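PDB 5T11: lipoprotein from Paraburkholderia phytofirmans, which assembles as a dodecameric periplasmic lipoprotein that, like its Pseudomonas relative PelC, probably guides export of the Pel polysaccharide across the outer membrane. Local coordinates for residues E116-D119 with A124-W127; K20-S25 with E81-Q86; A44-A49 with K151-L156. The protein carries 1 engineered substitution. One frame throughout, in Å; residues are numbered along the deposited sequence.

Overall arrangement
The three contacts lie in one mixed beta sheet and the helices packed on its two faces. Along the chain, contact 2 closes before contact 1 opens, contact 1 falls within contact 3, and contacts 2 and 3 alternate. Contact 1 ends the hairpin 109-119/125-134, its centre about 13 Å from that of contact 2 and about 15 Å from that of contact 3. Contact 2 sets helix 78-85 on one face of the sheet; contact 3, about 17 Å away between centres, joins two helical elements on the other. There L47, L153, L156 and W127 form one core, which V21 and V23 join through L47. Contacts 1 and 3 also meet neighbouring subunits of the dodecamer; no other chain touches contact 2.

Contact 1: residues E116-D119 with A124-W127; sequences ELID and AVVW
L117 faces both V126 and W127 in a classic beta bulge near the turn end of the antiparallel hairpin formed by strands 109-119 and 125-134. Three backbone bonds fix the pairing. L117 N reaches W127 O at 2.8 Å in a nearly straight bond (178° at the hydrogen), V126 N gives to L117 O at 2.9 Å almost in line with the carbonyl, and D119 N gives to A124 O at 2.9 Å. The extra residue is V126, whose helix-like psi of -8° interrupts the extended chain; the register therefore shifts by one between the pairs L117-W127 and I118-V125. V126 brings CG2 to 3.4 Å from L117 O, while its other methyl, CG1, lies 3.8 Å from D119 CB. On the face carrying L117 and W127, the indole presents CE3 obliquely to L117 CB at 4.0 Å; chi1 of W127 is 176°, which swings the ring away from its own backbone N and over toward the 117 side. The opposite face carries I118 and V125, whose branches pass at a slant, I118 CG1 to V125 CG2 at 4.1 Å. CA-H...O contacts from E116, I118 and V125 to carbonyls across the pairing supplement the regular bonds. The carboxylate of D119 turns to the connecting turn, where OD1 bonds S121 OG, and N122 OD1 holds A124 N. Around the hairpin, the L117 and W127 face is covered by the segment following helix 141-152, whereas N45 and R48 of a neighbouring subunit pack on E116 and V125. The arrangement is that of a two-stranded antiparallel hairpin whose bulge lies close to a short connecting turn, here within a chain assigned to the LpoB family.

Contact 2: residues K20-S25 with E81-Q86; sequences KVAVVS and EWARSQ
W82 holds CG opposite its backbone N (chi1 179°) and turns its indole roughly perpendicular to the CA-CB-CG plane (chi2 88°), which sends the six-membered ring off helix 78-85 toward the strand, where CZ3 meets A22 CB at 3.7 Å. The methyl approaches the indole at its edge, near the ring plane, and does not lie over a face. The next residue of the helix, A83, brings its CB to 4.0 Å from A22 CB. These two small residues let helix and strand backbones come close, with A22 CA and A83 CA 5.9 Å apart. No hydrogen bond crosses between the segments, and the core of the joint is apolar packing around the methyl of A22. The indole is also covered from its own segment: Q86 folds back so that CG lies above one face of the W82 ring, offset toward its rim. That return occurs as the helix ends, and W82 O gathers two donors there, S85 OG at 2.7 Å and Q86 N at 3.0 Å. The serine hydroxyl comes to the carbonyl well off its axis, at a C=O...donor angle of 119°, leaving the straighter approach to the backbone amide. Just before the strand, K20 runs past the helix end with CD 4.4 Å from Q86 O, a loose brush, and carries its ammonium on to a salt bridge with D54. W82 also rests on A58 and P59. Strand 21-28 thus receives helix 78-85 on its A22 and V24 side, with V24 reaching A79 and the engineered M80 and A83 reaching V91 of strand 90-99, while V21 and V23 turn to helix 35-49 on the other face of the sheet.

Contact 3: residues A44-A49 with K151-L156; sequences ANTLRA and KVLSPL
L47 and L156 make the closest side-chain contact, the methyl CD2 of L47 lying 3.7 Å from L156 CD1 and 3.8 Å from L156 CB as the two chains slant past each other. The same CD2 looks to L153, whose CD1 is 4.3 Å away, so one leucine branch is fitted against two leucines of the facing segment. Beside them T46 sets CG2 at 4.2 Å from L153 CB, the two side chains meeting nearly at right angles; its chi1 of -59° turns the methyl to the contact and lets OG1 bond I42 O one helical turn back. A water lies across the gap, donating to L47 O at 2.8 Å and to L156 O at 3.0 Å, and thereby links backbone carbonyls that could not bond each other. Helix 35-49 here packs against the 3-10 turn that follows helix 141-152, in an alpha/beta fold where both helices share one face of the mixed sheet. L47, L153 and L156 all reach L92, while V152 and L153 settle on F115. The bend that aims L153 and L156 is held by a short 3-10 turn, with L156 N to L153 O at 2.9 Å, and by S154 OG binding K151 O in the carbonyl plane at 2.9 Å. Beyond this contact, N45 ND2 bonds T130 OG1 of another neighbouring subunit, not the one that packs on E116 and V125.

Contact 1: residues E116-D119 with A124-W127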
# COMPACT_ATOMS: atom_id res chain seq x y z
N GLU B 116 8.39 -29.22 31.88
CA GLU B 116 9.25 -30.18 32.58
C GLU B 116 9.35 -29.77 34.04
O GLU B 116 9.45 -28.58 34.35
CB GLU B 116 10.68 -30.25 32.00
CG GLU B 116 10.79 -30.63 30.54
CD GLU B 116 10.69 -29.42 29.62
OE1 GLU B 116 11.21 -28.34 29.98
OE2 GLU B 116 10.09 -29.55 28.53
N LEU B 117 9.32 -30.76 34.93
CA LEU B 117 9.59 -30.54 36.35
C LEU B 117 10.95 -31.14 36.67
O LEU B 117 11.16 -32.35 36.48
CB LEU B 117 8.50 -31.16 37.22
CG LEU B 117 8.61 -30.77 38.70
CD1 LEU B 117 8.21 -29.30 38.86
CD2 LEU B 117 7.75 -31.67 39.56
N ILE B 118 11.86 -30.31 37.17
CA ILE B 118 13.25 -30.70 37.41
C ILE B 118 13.51 -30.79 38.91
O ILE B 118 13.14 -29.89 39.67
CB ILE B 118 14.22 -29.73 36.72
CG1 ILE B 118 14.04 -29.81 35.20
CG2 ILE B 118 15.66 -30.05 37.13
CD1 ILE B 118 14.32 -28.52 34.47
N ASP B 119 14.12 -31.90 39.34
CA ASP B 119 14.62 -32.07 40.70
C ASP B 119 15.84 -31.17 40.88
O ASP B 119 16.85 -31.36 40.21
CB ASP B 119 14.97 -33.54 40.94
CG ASP B 119 15.38 -33.85 42.39
OD1 ASP B 119 16.06 -33.03 43.03
OD2 ASP B 119 15.02 -34.94 42.88
N ALA B 124 17.61 -33.87 37.52
CA ALA B 124 16.85 -34.85 36.76
C ALA B 124 15.45 -34.34 36.43
O ALA B 124 14.76 -33.78 37.29
CB ALA B 124 16.75 -36.17 37.54
N VAL B 125 15.03 -34.53 35.18
CA VAL B 125 13.63 -34.32 34.81
C VAL B 125 12.81 -35.46 35.43
O VAL B 125 12.96 -36.62 35.05
CB VAL B 125 13.44 -34.26 33.29
CG1 VAL B 125 11.95 -34.25 32.95
CG2 VAL B 125 14.13 -33.03 32.72
N VAL B 126 11.95 -35.12 36.39
CA VAL B 126 11.16 -36.14 37.09
C VAL B 126 9.73 -36.20 36.59
O VAL B 126 8.99 -37.13 36.96
CB VAL B 126 11.17 -35.91 38.62
CG1 VAL B 126 12.61 -36.01 39.17
CG2 VAL B 126 10.53 -34.58 38.98
N TRP B 127 9.32 -35.28 35.73
CA TRP B 127 7.97 -35.25 35.18
C TRP B 127 7.97 -34.29 34.01
O TRP B 127 8.71 -33.29 34.01
CB TRP B 127 6.95 -34.80 36.25
CG TRP B 127 5.54 -34.63 35.78
CD1 TRP B 127 4.53 -35.54 35.87
CD2 TRP B 127 4.96 -33.45 35.18
NE1 TRP B 127 3.37 -35.02 35.36
CE2 TRP B 127 3.60 -33.73 34.93
CE3 TRP B 127 5.47 -32.19 34.84
CZ2 TRP B 127 2.75 -32.81 34.34
CZ3 TRP B 127 4.61 -31.26 34.25
CH2 TRP B 127 3.27 -31.58 34.00

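Contact 2: residues K20-S25 with E81-Q86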
# COMPACT_ATOMS: atom_id res chain seq x y z
N LYS B 20 8.76 -26.47 47.74
CA LYS B 20 8.98 -25.18 47.10
C LYS B 20 9.32 -25.39 45.63
O LYS B 20 10.25 -26.13 45.29
CB LYS B 20 10.09 -24.41 47.81
CG LYS B 20 9.88 -24.34 49.32
CD LYS B 20 10.70 -23.25 50.00
CE LYS B 20 10.20 -23.04 51.42
NZ LYS B 20 8.70 -22.93 51.48
N VAL B 21 8.56 -24.74 44.75
CA VAL B 21 8.72 -24.86 43.31
C VAL B 21 9.05 -23.49 42.74
O VAL B 21 8.34 -22.51 43.02
CB VAL B 21 7.45 -25.41 42.64
CG1 VAL B 21 7.60 -25.45 41.12
CG2 VAL B 21 7.10 -26.77 43.21
N ALA B 22 10.12 -23.41 41.96
CA ALA B 22 10.45 -22.22 41.20
C ALA B 22 10.02 -22.42 39.75
O ALA B 22 10.31 -23.47 39.16
CB ALA B 22 11.94 -21.91 41.27
N VAL B 23 9.32 -21.43 39.19
CA VAL B 23 8.99 -21.42 37.76
C VAL B 23 10.07 -20.62 37.05
O VAL B 23 10.33 -19.46 37.39
CB VAL B 23 7.60 -20.82 37.51
CG1 VAL B 23 7.34 -20.68 36.00
CG2 VAL B 23 6.52 -21.66 38.19
N VAL B 24 10.73 -21.26 36.09
CA VAL B 24 11.92 -20.73 35.45
C VAL B 24 11.69 -20.66 33.94
O VAL B 24 11.26 -21.65 33.34
CB VAL B 24 13.15 -21.60 35.77
CG1 VAL B 24 14.23 -21.45 34.72
CG2 VAL B 24 13.69 -21.26 37.14
N SER B 25 11.96 -19.49 33.36
CA SER B 25 12.11 -19.23 31.93
C SER B 25 11.41 -20.24 31.03
O SER B 25 12.01 -21.23 30.60
CB SER B 25 13.59 -19.17 31.55
OG SER B 25 14.17 -20.46 31.63
N GLU B 81 20.58 -21.08 39.10
CA GLU B 81 21.27 -20.63 40.30
C GLU B 81 20.31 -19.91 41.24
O GLU B 81 20.34 -20.14 42.46
CB GLU B 81 22.46 -19.73 39.93
N TRP B 82 19.44 -19.06 40.70
CA TRP B 82 18.44 -18.39 41.52
C TRP B 82 17.55 -19.40 42.24
O TRP B 82 17.25 -19.24 43.43
CB TRP B 82 17.59 -17.46 40.65
CG TRP B 82 16.52 -16.74 41.43
CD1 TRP B 82 16.64 -15.56 42.10
CD2 TRP B 82 15.16 -17.18 41.63
NE1 TRP B 82 15.45 -15.23 42.70
CE2 TRP B 82 14.53 -16.20 42.43
CE3 TRP B 82 14.43 -18.30 41.22
CZ2 TRP B 82 13.19 -16.31 42.81
CZ3 TRP B 82 13.11 -18.40 41.61
CH2 TRP B 82 12.50 -17.42 42.39
N ALA B 83 17.10 -20.44 41.53
CA ALA B 83 16.27 -21.47 42.15
C ALA B 83 16.99 -22.13 43.31
O ALA B 83 16.39 -22.38 44.36
CB ALA B 83 15.87 -22.53 41.11
N ARG B 84 18.28 -22.43 43.13
CA ARG B 84 19.03 -23.03 44.21
C ARG B 84 19.17 -22.07 45.39
O ARG B 84 19.12 -22.50 46.55
CB ARG B 84 20.40 -23.49 43.70
CG ARG B 84 20.32 -24.72 42.79
CD ARG B 84 21.69 -25.29 42.46
NE ARG B 84 22.44 -24.45 41.53
CZ ARG B 84 22.35 -24.52 40.20
NH1 ARG B 84 21.54 -25.40 39.64
NH2 ARG B 84 23.09 -23.72 39.44
N SER B 85 19.31 -20.77 45.13
CA SER B 85 19.40 -19.82 46.23
C SER B 85 18.07 -19.68 46.96
O SER B 85 18.07 -19.34 48.15
CB SER B 85 19.87 -18.45 45.73
OG SER B 85 18.86 -17.78 44.99
N GLN B 86 16.95 -19.94 46.29
CA GLN B 86 15.64 -19.93 46.92
C GLN B 86 15.32 -21.22 47.67
O GLN B 86 14.26 -21.30 48.30
CB GLN B 86 14.56 -19.67 45.87
CG GLN B 86 14.59 -18.25 45.30
CD GLN B 86 14.41 -17.21 46.37
OE1 GLN B 86 13.29 -16.96 46.82
NE2 GLN B 86 15.51 -16.62 46.82

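Contact 3: residues A44-A49 with K151-L156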
# COMPACT_ATOMS: atom_id res chain seq x y z
N ALA B 44 2.34 -20.48 37.34
CA ALA B 44 2.57 -20.25 38.76
C ALA B 44 1.26 -20.25 39.54
O ALA B 44 1.15 -20.92 40.59
CB ALA B 44 3.33 -18.94 38.98
N ASN B 45 0.26 -19.52 39.05
CA ASN B 45 -1.03 -19.49 39.75
C ASN B 45 -1.70 -20.86 39.74
O ASN B 45 -2.34 -21.24 40.73
CB ASN B 45 -1.94 -18.42 39.14
CG ASN B 45 -1.75 -17.04 39.80
OD1 ASN B 45 -0.76 -16.80 40.50
ND2 ASN B 45 -2.71 -16.14 39.58
N THR B 46 -1.56 -21.62 38.65
CA THR B 46 -2.17 -22.94 38.58
C THR B 46 -1.58 -23.88 39.63
O THR B 46 -2.32 -24.51 40.40
CB THR B 46 -1.98 -23.52 37.17
OG1 THR B 46 -2.59 -22.66 36.20
CG2 THR B 46 -2.62 -24.91 37.07
N LEU B 47 -0.25 -23.95 39.70
CA LEU B 47 0.41 -24.73 40.75
C LEU B 47 -0.07 -24.31 42.14
O LEU B 47 -0.23 -25.16 43.02
CB LEU B 47 1.93 -24.56 40.67
CG LEU B 47 2.68 -25.17 39.48
CD1 LEU B 47 4.17 -24.84 39.61
CD2 LEU B 47 2.45 -26.68 39.40
N ARG B 48 -0.28 -23.01 42.34
CA ARG B 48 -0.79 -22.54 43.63
C ARG B 48 -2.24 -22.95 43.83
O ARG B 48 -2.63 -23.37 44.92
CB ARG B 48 -0.68 -21.02 43.74
CG ARG B 48 0.70 -20.52 44.05
CD ARG B 48 0.64 -19.02 44.33
NE ARG B 48 1.94 -18.40 44.16
CZ ARG B 48 2.29 -17.64 43.13
NH1 ARG B 48 1.40 -17.39 42.17
NH2 ARG B 48 3.51 -17.13 43.08
N ALA B 49 -3.06 -22.80 42.78
CA ALA B 49 -4.44 -23.28 42.84
C ALA B 49 -4.49 -24.77 43.18
O ALA B 49 -5.42 -25.21 43.85
CB ALA B 49 -5.14 -23.02 41.51
N LYS B 151 -5.20 -27.98 32.91
CA LYS B 151 -5.30 -29.41 32.61
C LYS B 151 -3.92 -30.07 32.60
O LYS B 151 -3.69 -31.09 33.26
CB LYS B 151 -6.02 -29.60 31.26
CG LYS B 151 -6.29 -31.04 30.84
CD LYS B 151 -7.31 -31.70 31.78
CE LYS B 151 -7.70 -33.11 31.31
NZ LYS B 151 -8.41 -33.84 32.40
N VAL B 152 -2.97 -29.46 31.88
CA VAL B 152 -1.64 -30.04 31.71
C VAL B 152 -0.93 -30.20 33.05
O VAL B 152 -0.25 -31.21 33.29
CB VAL B 152 -0.81 -29.17 30.74
CG1 VAL B 152 0.67 -29.56 30.80
CG2 VAL B 152 -1.34 -29.29 29.30
N LEU B 153 -1.05 -29.22 33.94
CA LEU B 153 -0.36 -29.24 35.22
C LEU B 153 -1.17 -29.90 36.33
O LEU B 153 -0.73 -29.92 37.49
CB LEU B 153 0.01 -27.81 35.64
CG LEU B 153 0.97 -27.04 34.72
CD1 LEU B 153 1.33 -25.68 35.32
CD2 LEU B 153 2.23 -27.86 34.41
N SER B 154 -2.34 -30.46 36.01
CA SER B 154 -3.15 -31.11 37.03
C SER B 154 -2.44 -32.24 37.79
O SER B 154 -2.75 -32.41 38.98
CB SER B 154 -4.46 -31.63 36.42
OG SER B 154 -4.23 -32.73 35.57
N PRO B 155 -1.52 -33.02 37.21
CA PRO B 155 -0.83 -34.03 38.03
C PRO B 155 0.12 -33.44 39.08
O PRO B 155 0.58 -34.19 39.95
CB PRO B 155 -0.05 -34.87 37.00
CG PRO B 155 -0.74 -34.59 35.67
CD PRO B 155 -1.18 -33.16 35.78
N LEU B 156 0.42 -32.14 39.04
CA LEU B 156 1.27 -31.53 40.06
C LEU B 156 0.48 -30.95 41.23
O LEU B 156 1.06 -30.26 42.07
CB LEU B 156 2.14 -30.44 39.44
CG LEU B 156 2.99 -30.87 38.24
CD1 LEU B 156 3.89 -29.73 37.80
CD2 LEU B 156 3.80 -32.11 38.57
O HOH W 1 -0.44 -27.68 41.86